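Local coordinates for protein GH26C (Muricauda sp. MAR_2010_75, PDB 6Q78) that probably hydrolyses internal beta-1,4-mannosidic linkages of mannans, as a family 26 glycoside hydrolase with endo-beta-mannosidase activity, at residues R274-S279 and N314-I319. Sequence-based numbering, arbitrary orientation.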
loop_
_atom_site.group_PDB
_atom_site.type_symbol
_atom_site.label_atom_id
_atom_site.label_comp_id
_atom_site.label_asym_id
_atom_site.label_seq_id
_atom_site.Cartn_x
_atom_site.Cartn_y
_atom_site.Cartn_z
ATOM N N ARG A 274 -15.317 -1.429 -5.208
ATOM C CA ARG A 274 -16.603 -1.027 -5.771
ATOM C C ARG A 274 -16.538 -0.975 -7.300
ATOM O O ARG A 274 -16.802 0.036 -7.933
ATOM C CB ARG A 274 -17.038 0.313 -5.192
ATOM C CG ARG A 274 -17.317 0.211 -3.691
ATOM C CD ARG A 274 -17.460 1.624 -3.102
ATOM N NE ARG A 274 -18.646 2.249 -3.658
ATOM C CZ ARG A 274 -19.860 2.167 -3.124
ATOM N NH1 ARG A 274 -20.060 1.478 -2.006
ATOM N NH2 ARG A 274 -20.877 2.777 -3.712
ATOM N N PHE A 275 -16.154 -2.111 -7.881
ATOM C CA PHE A 275 -16.149 -2.273 -9.321
ATOM C C PHE A 275 -16.340 -3.746 -9.652
ATOM O O PHE A 275 -15.979 -4.634 -8.870
ATOM C CB PHE A 275 -14.826 -1.746 -9.920
ATOM C CG PHE A 275 -13.617 -2.520 -9.491
ATOM C CD1 PHE A 275 -13.139 -3.603 -10.236
ATOM C CD2 PHE A 275 -12.935 -2.159 -8.339
ATOM C CE1 PHE A 275 -11.996 -4.307 -9.838
ATOM C CE2 PHE A 275 -11.807 -2.882 -7.934
ATOM C CZ PHE A 275 -11.353 -3.960 -8.679
ATOM N N PHE A 276 -16.889 -3.987 -10.844
ATOM C CA PHE A 276 -17.106 -5.329 -11.355
ATOM C C PHE A 276 -16.582 -5.500 -12.765
ATOM O O PHE A 276 -16.831 -6.555 -13.372
ATOM C CB PHE A 276 -18.601 -5.660 -11.389
ATOM C CG PHE A 276 -19.228 -5.761 -10.041
ATOM C CD1 PHE A 276 -19.271 -6.970 -9.386
ATOM C CD2 PHE A 276 -19.789 -4.647 -9.442
ATOM C CE1 PHE A 276 -19.851 -7.085 -8.154
ATOM C CE2 PHE A 276 -20.367 -4.751 -8.198
ATOM C CZ PHE A 276 -20.398 -5.976 -7.554
ATOM N N SER A 277 -15.907 -4.493 -13.316
ATOM C CA SER A 277 -15.465 -4.545 -14.698
ATOM C C SER A 277 -14.177 -3.741 -14.865
ATOM O O SER A 277 -13.830 -2.886 -14.037
ATOM C CB SER A 277 -16.537 -3.946 -15.603
ATOM O OG SER A 277 -16.701 -2.566 -15.340
ATOM N N GLU A 278 -13.471 -4.022 -15.969
ATOM C CA GLU A 278 -12.279 -3.235 -16.294
ATOM C C GLU A 278 -12.625 -1.762 -16.469
ATOM O O GLU A 278 -11.899 -0.887 -15.984
ATOM C CB GLU A 278 -11.633 -3.755 -17.581
ATOM C CG GLU A 278 -11.060 -5.135 -17.477
ATOM C CD GLU A 278 -10.436 -5.637 -18.780
ATOM O OE1 GLU A 278 -10.379 -4.890 -19.784
ATOM O OE2 GLU A 278 -10.003 -6.811 -18.780
ATOM N N SER A 279 -13.721 -1.464 -17.192
ATOM C CA SER A 279 -14.102 -0.073 -17.387
ATOM C C SER A 279 -14.339 0.640 -16.064
ATOM O O SER A 279 -13.955 1.806 -15.910
ATOM C CB SER A 279 -15.338 0.022 -18.270
ATOM O OG SER A 279 -14.985 -0.408 -19.578
ATOM N N ASN A 314 -12.179 -12.714 -5.803
ATOM C CA ASN A 314 -11.323 -13.263 -6.849
ATOM C C ASN A 314 -11.604 -12.624 -8.207
ATOM O O ASN A 314 -10.664 -12.331 -8.970
ATOM C CB ASN A 314 -11.528 -14.772 -6.917
ATOM C CG ASN A 314 -10.685 -15.435 -7.984
ATOM O OD1 ASN A 314 -11.222 -15.947 -8.972
ATOM N ND2 ASN A 314 -9.359 -15.433 -7.792
ATOM N N GLN A 315 -12.874 -12.427 -8.540
ATOM C CA GLN A 315 -13.226 -11.817 -9.822
ATOM C C GLN A 315 -12.674 -10.400 -9.928
ATOM O O GLN A 315 -12.200 -9.981 -10.996
ATOM C CB GLN A 315 -14.750 -11.811 -10.007
ATOM C CG GLN A 315 -15.292 -13.213 -10.262
ATOM C CD GLN A 315 -16.789 -13.319 -10.137
ATOM O OE1 GLN A 315 -17.458 -12.373 -9.743
ATOM N NE2 GLN A 315 -17.323 -14.485 -10.473
ATOM N N LYS A 316 -12.767 -9.624 -8.844
ATOM C CA LYS A 316 -12.265 -8.266 -8.919
ATOM C C LYS A 316 -10.742 -8.266 -9.008
ATOM O O LYS A 316 -10.160 -7.513 -9.803
ATOM C CB LYS A 316 -12.784 -7.482 -7.720
ATOM C CG LYS A 316 -14.311 -7.281 -7.732
ATOM C CD LYS A 316 -14.765 -6.784 -6.356
ATOM C CE LYS A 316 -16.295 -6.738 -6.261
ATOM N NZ LYS A 316 -16.637 -6.220 -4.875
ATOM N N LEU A 317 -10.071 -9.134 -8.234
ATOM C CA LEU A 317 -8.611 -9.184 -8.316
ATOM C C LEU A 317 -8.146 -9.662 -9.685
ATOM O O LEU A 317 -7.057 -9.255 -10.138
ATOM C CB LEU A 317 -8.029 -10.028 -7.172
ATOM C CG LEU A 317 -6.535 -9.824 -6.856
ATOM C CD1 LEU A 317 -6.220 -8.364 -6.578
ATOM C CD2 LEU A 317 -6.127 -10.688 -5.668
ATOM N N LYS A 318 -8.940 -10.538 -10.348
ATOM C CA LYS A 318 -8.568 -11.012 -11.678
ATOM C C LYS A 318 -8.617 -9.880 -12.686
ATOM O O LYS A 318 -7.796 -9.829 -13.622
ATOM C CB LYS A 318 -9.468 -12.177 -12.103
ATOM C CG LYS A 318 -9.125 -12.741 -13.489
ATOM C CD LYS A 318 -7.748 -13.422 -13.482
ATOM C CE LYS A 318 -7.520 -14.170 -14.820
ATOM N NZ LYS A 318 -6.108 -14.637 -14.952
ATOM N N ILE A 319 -9.581 -8.964 -12.525
ATOM C CA ILE A 319 -9.618 -7.778 -13.374
ATOM C C ILE A 319 -8.322 -6.991 -13.226
ATOM O O ILE A 319 -7.726 -6.554 -14.215
ATOM C CB ILE A 319 -10.819 -6.895 -12.998
ATOM C CG1 ILE A 319 -12.142 -7.538 -13.461
ATOM C CG2 ILE A 319 -10.652 -5.514 -13.562
ATOM C CD1 ILE A 319 -13.358 -6.824 -12.853
#
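Phe275 and Lys316 meet where, in this TIM barrel, the loop after strand 265-269 leans on helix 306-327. The aromatic side chain crosses the lysine stem at a slant, its CE1 3.9 Å from Lys316 CB, while Lys316 O lies at the ring edge, near its plane. Because Phe275 CG sits between its own backbone N and carbonyl carbon (chi1 65°), the ring turns alongside the helix, where Met296 and Val320 also touch it and Tyr281 meets it edge-to-face. A flat apolar ring suits this place, Phe275 CE1 also lying 4.1 Å from Ile319 CG2. Replaced by alanine, Phe275 would probably leave a gap beside Lys316 CB and Ile319 CG2, and Tyr281 without its aromatic partner. Lysine suits its place by being long: extended beyond CG, it runs past Phe275 O, buried without a polar partner, and Lys316 CG lies 3.3 Å from Phe275 O. Its NZ can thus hydrogen-bond Asn273 O and form a salt bridge with Asp301, while CE lies over one face of the Phe276 ring. Ser277 N-caps helix 278-281, its OG accepting from Glu280 N. One turn on from Lys316, branched Ile319 packs CG2 4.0 Å from Glu278 CG, and Ile319 CD1 reaches to 3.5 Å from Phe276 C.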